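Side-chain contacts in serine protease inhibitor 4, isoform B (Drosophila melanogaster, PDB 4P0F), which probably inhibits serine proteases, and perhaps cysteine proteases, as a member of the serpin family: residues Asn20-Leu25 against Trp374-Arg379; Pro272-Glu277 against Phe360-Val365. All coordinates share one frame; numbering follows the deposited sequence.

Contact 1. Residues Asn20-Leu25 against Trp374-Arg379; sequences NVYGKL and WGSVVR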
loop_
_atom_site.group_PDB
_atom_site.type_symbol
_atom_site.label_atom_id
_atom_site.label_comp_id
_atom_site.label_asym_id
_atom_site.label_seq_id
_atom_site.Cartn_x
_atom_site.Cartn_y
_atom_site.Cartn_z
ATOM N N ASN A 20 -9.310 6.439 -2.861
ATOM C CA ASN A 20 -9.529 6.417 -4.304
ATOM C C ASN A 20 -9.124 5.065 -4.896
ATOM O O ASN A 20 -9.880 4.458 -5.661
ATOM C CB ASN A 20 -8.749 7.539 -4.994
ATOM C CG ASN A 20 -9.293 8.926 -4.680
ATOM O OD1 ASN A 20 -10.366 9.084 -4.094
ATOM N ND2 ASN A 20 -8.567 9.942 -5.124
ATOM N N VAL A 21 -7.933 4.598 -4.534
ATOM C CA VAL A 21 -7.416 3.320 -5.037
ATOM C C VAL A 21 -8.268 2.149 -4.526
ATOM O O VAL A 21 -8.634 1.248 -5.291
ATOM C CB VAL A 21 -5.941 3.130 -4.630
ATOM C CG1 VAL A 21 -5.472 1.709 -4.925
ATOM C CG2 VAL A 21 -5.058 4.143 -5.365
ATOM N N TYR A 22 -8.593 2.186 -3.237
ATOM C CA TYR A 22 -9.407 1.147 -2.600
ATOM C C TYR A 22 -10.732 1.005 -3.346
ATOM O O TYR A 22 -11.181 -0.106 -3.649
ATOM C CB TYR A 22 -9.611 1.511 -1.124
ATOM C CG TYR A 22 -10.394 0.554 -0.245
ATOM C CD1 TYR A 22 -10.136 -0.810 -0.236
ATOM C CD2 TYR A 22 -11.344 1.049 0.642
ATOM C CE1 TYR A 22 -10.845 -1.662 0.602
ATOM C CE2 TYR A 22 -12.054 0.213 1.479
ATOM C CZ TYR A 22 -11.803 -1.137 1.461
ATOM O OH TYR A 22 -12.534 -1.937 2.309
ATOM N N GLY A 23 -11.346 2.136 -3.680
ATOM C CA GLY A 23 -12.590 2.112 -4.416
ATOM C C GLY A 23 -12.469 1.470 -5.784
ATOM O O GLY A 23 -13.329 0.685 -6.172
ATOM N N LYS A 24 -11.414 1.804 -6.526
ATOM C CA LYS A 24 -11.212 1.220 -7.847
ATOM C C LYS A 24 -10.829 -0.263 -7.766
ATOM O O LYS A 24 -11.196 -1.040 -8.636
ATOM C CB LYS A 24 -10.134 1.991 -8.621
ATOM C CG LYS A 24 -10.474 3.456 -8.891
ATOM C CD LYS A 24 -11.859 3.643 -9.485
ATOM C CE LYS A 24 -12.117 5.119 -9.763
ATOM N NZ LYS A 24 -13.505 5.378 -10.188
ATOM N N LEU A 25 -10.085 -0.649 -6.733
ATOM C CA LEU A 25 -9.691 -2.049 -6.574
ATOM C C LEU A 25 -10.881 -2.906 -6.177
ATOM O O LEU A 25 -11.037 -4.022 -6.661
ATOM C CB LEU A 25 -8.591 -2.197 -5.528
ATOM C CG LEU A 25 -7.194 -1.724 -5.913
ATOM C CD1 LEU A 25 -6.251 -1.810 -4.720
ATOM C CD2 LEU A 25 -6.640 -2.540 -7.087
ATOM N N TRP A 374 -3.803 -0.758 3.767
ATOM C CA TRP A 374 -5.249 -0.630 3.733
ATOM C C TRP A 374 -5.816 -1.933 3.191
ATOM O O TRP A 374 -5.280 -2.496 2.232
ATOM C CB TRP A 374 -5.642 0.553 2.852
ATOM C CG TRP A 374 -7.020 1.077 3.041
ATOM C CD1 TRP A 374 -8.185 0.398 2.858
ATOM C CD2 TRP A 374 -7.389 2.415 3.417
ATOM N NE1 TRP A 374 -9.255 1.219 3.119
ATOM C CE2 TRP A 374 -8.792 2.462 3.459
ATOM C CE3 TRP A 374 -6.666 3.570 3.729
ATOM C CZ2 TRP A 374 -9.489 3.620 3.805
ATOM C CZ3 TRP A 374 -7.355 4.712 4.066
ATOM C CH2 TRP A 374 -8.749 4.732 4.104
ATOM N N GLY A 375 -6.891 -2.432 3.792
ATOM C CA GLY A 375 -7.467 -3.661 3.292
ATOM C C GLY A 375 -8.882 -3.946 3.732
ATOM O O GLY A 375 -9.498 -3.171 4.466
ATOM N N SER A 376 -9.380 -5.071 3.234
ATOM C CA SER A 376 -10.708 -5.591 3.514
ATOM C C SER A 376 -10.636 -7.052 3.901
ATOM O O SER A 376 -9.844 -7.803 3.343
ATOM C CB SER A 376 -11.609 -5.484 2.284
ATOM O OG SER A 376 -11.977 -4.159 2.008
ATOM N N VAL A 377 -11.491 -7.450 4.834
ATOM C CA VAL A 377 -11.753 -8.863 5.073
ATOM C C VAL A 377 -13.188 -9.112 4.667
ATOM O O VAL A 377 -14.112 -8.625 5.314
ATOM C CB VAL A 377 -11.522 -9.265 6.533
ATOM C CG1 VAL A 377 -11.862 -10.741 6.730
ATOM C CG2 VAL A 377 -10.076 -9.010 6.929
ATOM N N VAL A 378 -13.372 -9.870 3.592
ATOM C CA VAL A 378 -14.700 -10.097 3.040
ATOM C C VAL A 378 -15.105 -11.559 3.141
ATOM O O VAL A 378 -16.262 -11.875 3.396
ATOM C CB VAL A 378 -14.762 -9.649 1.567
ATOM C CG1 VAL A 378 -16.135 -9.918 0.971
ATOM C CG2 VAL A 378 -14.422 -8.167 1.458
ATOM N N ARG A 379 -14.147 -12.442 2.919
ATOM C CA ARG A 379 -14.394 -13.874 2.959
ATOM C C ARG A 379 -13.309 -14.539 3.767
ATOM O O ARG A 379 -12.134 -14.304 3.529
ATOM C CB ARG A 379 -14.423 -14.468 1.548
ATOM C CG ARG A 379 -15.509 -13.908 0.649
ATOM C CD ARG A 379 -15.472 -14.563 -0.725
ATOM N NE ARG A 379 -16.440 -13.966 -1.641
ATOM C CZ ARG A 379 -16.702 -14.426 -2.861
ATOM N NH1 ARG A 379 -16.072 -15.498 -3.324
ATOM N NH2 ARG A 379 -17.602 -13.814 -3.620
#
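The phenol oxygen of Y22 has two hydroxyl partners, T361 on the adjoining strand and, at a doubtfully short distance, S376. Y22 OH and S376 OG are modelled 2.3 Å apart, too short for an ordinary hydrogen bond, so the exact length is doubtful. The serine oxygen lies in the plane of the phenol ring, at its edge, and also makes a weak bond to E247. T361 OG1 also bonds to G375 O, tying the Y22 hydroxyl through T361 to the backbone of 374-379. In the serpin fold the strand 370-377 belongs to sheet B, and helix 6-28 packs over it here; the axes of segments 20-25 and 374-377 approach to 9.7 Å, their N-to-C directions 36° apart. Y22 spans that gap because its CG is anti to the backbone N (chi1 -178°), carrying the ring out from the helix. There it meets the indole of W374, whose NE1 sits over one face of the phenol, toward the rim, 3.2 Å from Y22 CD2. The two side chains cross at about a right angle; the phenol and the five-membered indole ring are inclined at 49°, and Y22 CB lies over a face of the indole.

Contact 2. Residues Pro272-Glu277 against Phe360-Val365; sequences PRFKAE and FTYVLV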
loop_
_atom_site.group_PDB
_atom_site.type_symbol
_atom_site.label_atom_id
_atom_site.label_comp_id
_atom_site.label_asym_id
_atom_site.label_seq_id
_atom_site.Cartn_x
_atom_site.Cartn_y
_atom_site.Cartn_z
ATOM N N PRO A 272 -10.651 -11.915 14.119
ATOM C CA PRO A 272 -10.121 -13.144 13.511
ATOM C C PRO A 272 -8.604 -13.135 13.423
ATOM O O PRO A 272 -7.995 -12.088 13.198
ATOM C CB PRO A 272 -10.733 -13.152 12.101
ATOM C CG PRO A 272 -11.816 -12.110 12.115
ATOM C CD PRO A 272 -11.433 -11.116 13.159
ATOM N N ARG A 273 -8.011 -14.307 13.617
ATOM C CA ARG A 273 -6.619 -14.540 13.300
ATOM C C ARG A 273 -6.574 -14.837 11.799
ATOM O O ARG A 273 -6.986 -15.914 11.368
ATOM C CB ARG A 273 -6.061 -15.702 14.139
ATOM C CG ARG A 273 -4.561 -15.946 14.004
ATOM C CD ARG A 273 -4.066 -17.035 14.984
ATOM N NE ARG A 273 -4.584 -18.349 14.635
ATOM C CZ ARG A 273 -4.899 -19.309 15.497
ATOM N NH1 ARG A 273 -4.791 -19.130 16.818
ATOM N NH2 ARG A 273 -5.346 -20.464 15.028
ATOM N N PHE A 274 -6.112 -13.878 11.003
ATOM C CA PHE A 274 -6.233 -14.009 9.552
ATOM C C PHE A 274 -4.991 -13.565 8.813
ATOM O O PHE A 274 -4.123 -12.889 9.360
ATOM C CB PHE A 274 -7.454 -13.213 9.051
ATOM C CG PHE A 274 -7.243 -11.714 8.982
ATOM C CD1 PHE A 274 -7.491 -10.908 10.078
ATOM C CD2 PHE A 274 -6.834 -11.115 7.798
ATOM C CE1 PHE A 274 -7.315 -9.527 10.008
ATOM C CE2 PHE A 274 -6.649 -9.743 7.722
ATOM C CZ PHE A 274 -6.890 -8.945 8.824
ATOM N N LYS A 275 -4.907 -13.982 7.560
ATOM C CA LYS A 275 -3.847 -13.513 6.680
ATOM C C LYS A 275 -4.462 -13.255 5.319
ATOM O O LYS A 275 -5.510 -13.809 4.987
ATOM C CB LYS A 275 -2.703 -14.522 6.609
ATOM C CG LYS A 275 -2.965 -15.745 5.767
ATOM C CD LYS A 275 -1.750 -16.672 5.785
ATOM C CE LYS A 275 -1.997 -17.937 4.982
ATOM N NZ LYS A 275 -0.934 -18.960 5.203
ATOM N N ALA A 276 -3.828 -12.385 4.544
ATOM C CA ALA A 276 -4.298 -12.101 3.200
ATOM C C ALA A 276 -3.111 -11.769 2.310
ATOM O O ALA A 276 -2.104 -11.244 2.776
ATOM C CB ALA A 276 -5.309 -10.965 3.219
ATOM N N GLU A 277 -3.229 -12.120 1.033
ATOM C CA GLU A 277 -2.221 -11.788 0.032
ATOM C C GLU A 277 -2.966 -11.273 -1.183
ATOM O O GLU A 277 -4.016 -11.811 -1.532
ATOM C CB GLU A 277 -1.374 -13.001 -0.339
ATOM C CG GLU A 277 -1.060 -13.925 0.818
ATOM C CD GLU A 277 -0.064 -15.010 0.445
ATOM O OE1 GLU A 277 0.659 -14.835 -0.560
ATOM O OE2 GLU A 277 -0.011 -16.036 1.156
ATOM N N PHE A 360 -15.207 -6.462 7.237
ATOM C CA PHE A 360 -14.737 -5.187 7.754
ATOM C C PHE A 360 -13.569 -4.654 6.943
ATOM O O PHE A 360 -12.980 -5.369 6.116
ATOM C CB PHE A 360 -14.346 -5.301 9.238
ATOM C CG PHE A 360 -13.236 -6.289 9.526
ATOM C CD1 PHE A 360 -11.902 -5.895 9.496
ATOM C CD2 PHE A 360 -13.531 -7.598 9.862
ATOM C CE1 PHE A 360 -10.893 -6.801 9.778
ATOM C CE2 PHE A 360 -12.528 -8.501 10.142
ATOM C CZ PHE A 360 -11.207 -8.099 10.099
ATOM N N THR A 361 -13.268 -3.375 7.143
ATOM C CA THR A 361 -12.121 -2.759 6.505
ATOM C C THR A 361 -11.130 -2.377 7.599
ATOM O O THR A 361 -11.492 -2.232 8.771
ATOM C CB THR A 361 -12.531 -1.538 5.631
ATOM O OG1 THR A 361 -11.368 -0.981 5.003
ATOM C CG2 THR A 361 -13.180 -0.489 6.446
ATOM N N TYR A 362 -9.861 -2.285 7.231
ATOM C CA TYR A 362 -8.821 -1.986 8.201
ATOM C C TYR A 362 -7.719 -1.153 7.552
ATOM O O TYR A 362 -7.522 -1.178 6.331
ATOM C CB TYR A 362 -8.243 -3.277 8.812
ATOM C CG TYR A 362 -7.577 -4.179 7.804
ATOM C CD1 TYR A 362 -6.256 -3.971 7.435
ATOM C CD2 TYR A 362 -8.275 -5.208 7.194
ATOM C CE1 TYR A 362 -5.642 -4.775 6.503
ATOM C CE2 TYR A 362 -7.667 -6.022 6.252
ATOM C CZ TYR A 362 -6.350 -5.797 5.910
ATOM O OH TYR A 362 -5.740 -6.592 4.966
ATOM N N VAL A 363 -7.026 -0.398 8.391
ATOM C CA VAL A 363 -5.946 0.483 7.979
ATOM C C VAL A 363 -4.829 0.405 9.002
ATOM O O VAL A 363 -5.076 0.470 10.202
ATOM C CB VAL A 363 -6.411 1.949 7.865
ATOM C CG1 VAL A 363 -5.336 2.795 7.165
ATOM C CG2 VAL A 363 -7.730 2.041 7.129
ATOM N N LEU A 364 -3.599 0.228 8.533
ATOM C CA LEU A 364 -2.425 0.381 9.389
ATOM C C LEU A 364 -1.978 1.832 9.264
ATOM O O LEU A 364 -1.546 2.269 8.185
ATOM C CB LEU A 364 -1.301 -0.581 8.985
ATOM C CG LEU A 364 -1.592 -2.074 9.149
ATOM C CD1 LEU A 364 -0.369 -2.923 8.809
ATOM C CD2 LEU A 364 -2.036 -2.374 10.563
ATOM N N VAL A 365 -2.125 2.578 10.352
ATOM C CA VAL A 365 -2.011 4.031 10.318
ATOM C C VAL A 365 -0.913 4.529 11.234
ATOM O O VAL A 365 -0.780 4.083 12.375
ATOM C CB VAL A 365 -3.344 4.716 10.721
ATOM C CG1 VAL A 365 -4.413 4.428 9.710
ATOM C CG2 VAL A 365 -3.809 4.254 12.076
#
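The far rim of F274 touches two aromatic rings of the facing strand, F360 and Y362, and these three rings with P272 make up the closely packed part of the contact. F274 CE1 approaches F360 CZ to 4.1 Å, arriving at the edge of the F360 ring near its plane. Next to it, F274 CZ lies 4.0 Å from Y362 CE2; those two rings meet obliquely, their planes at 56° and their centroids 5.7 Å apart. P272 meets F360 from the opposite direction, its CD 4.1 Å from CE2 of that ring. With chi1 at 77°, F274 CG sits between its own backbone N and carbonyl carbon, and the ring extends toward 360-365. The backbones stay well apart, the nearest CA atoms, of P272 and F360, being 10.9 Å from each other, and no hydrogen bond crosses: large rings fill the distance between two layers. Further along, the fit is looser, as A276 directs its small methyl toward the other strand but comes no nearer than 4.7 Å. The other side of 272-277 has a different character. R273, K275 and E277 are exposed, K275 pointing away from the facing strand, and R273 is held by a salt bridge from NH1 to E326. This is the interface between the two sheets of the serpin body: strand 263-281 is paired with strand 311-324 of sheet A, itself beside the inserted reactive-loop strand 328-341, while 360-366 lies in sheet B between strands 230-237 and 370-377. V377 of the latter touches both F274 and F360, I322 of strand 311-324 touches A276 and Y362, and I234 of strand 230-237 packs on F360.

Both contacts are buried, and they share sheet B, where strands 360-366 and 370-377 are neighbours. V377 N to F360 O and G375 N to Y362 O are probable hydrogen bonds, each 2.9 Å, joining a strand of contact 1 to one of contact 2. Contact 1 sets a helix against the sheet and mixes aromatic packing with a buried cluster of hydroxyls; contact 2 sets another strand layer against it and relies on apolar rings, with charged residues along its outer side. Strand 360-366 serves both: T361 sends its hydroxyl into the polar cluster of contact 1, whereas F360 and Y362 fill the hydrophobic interior of contact 2.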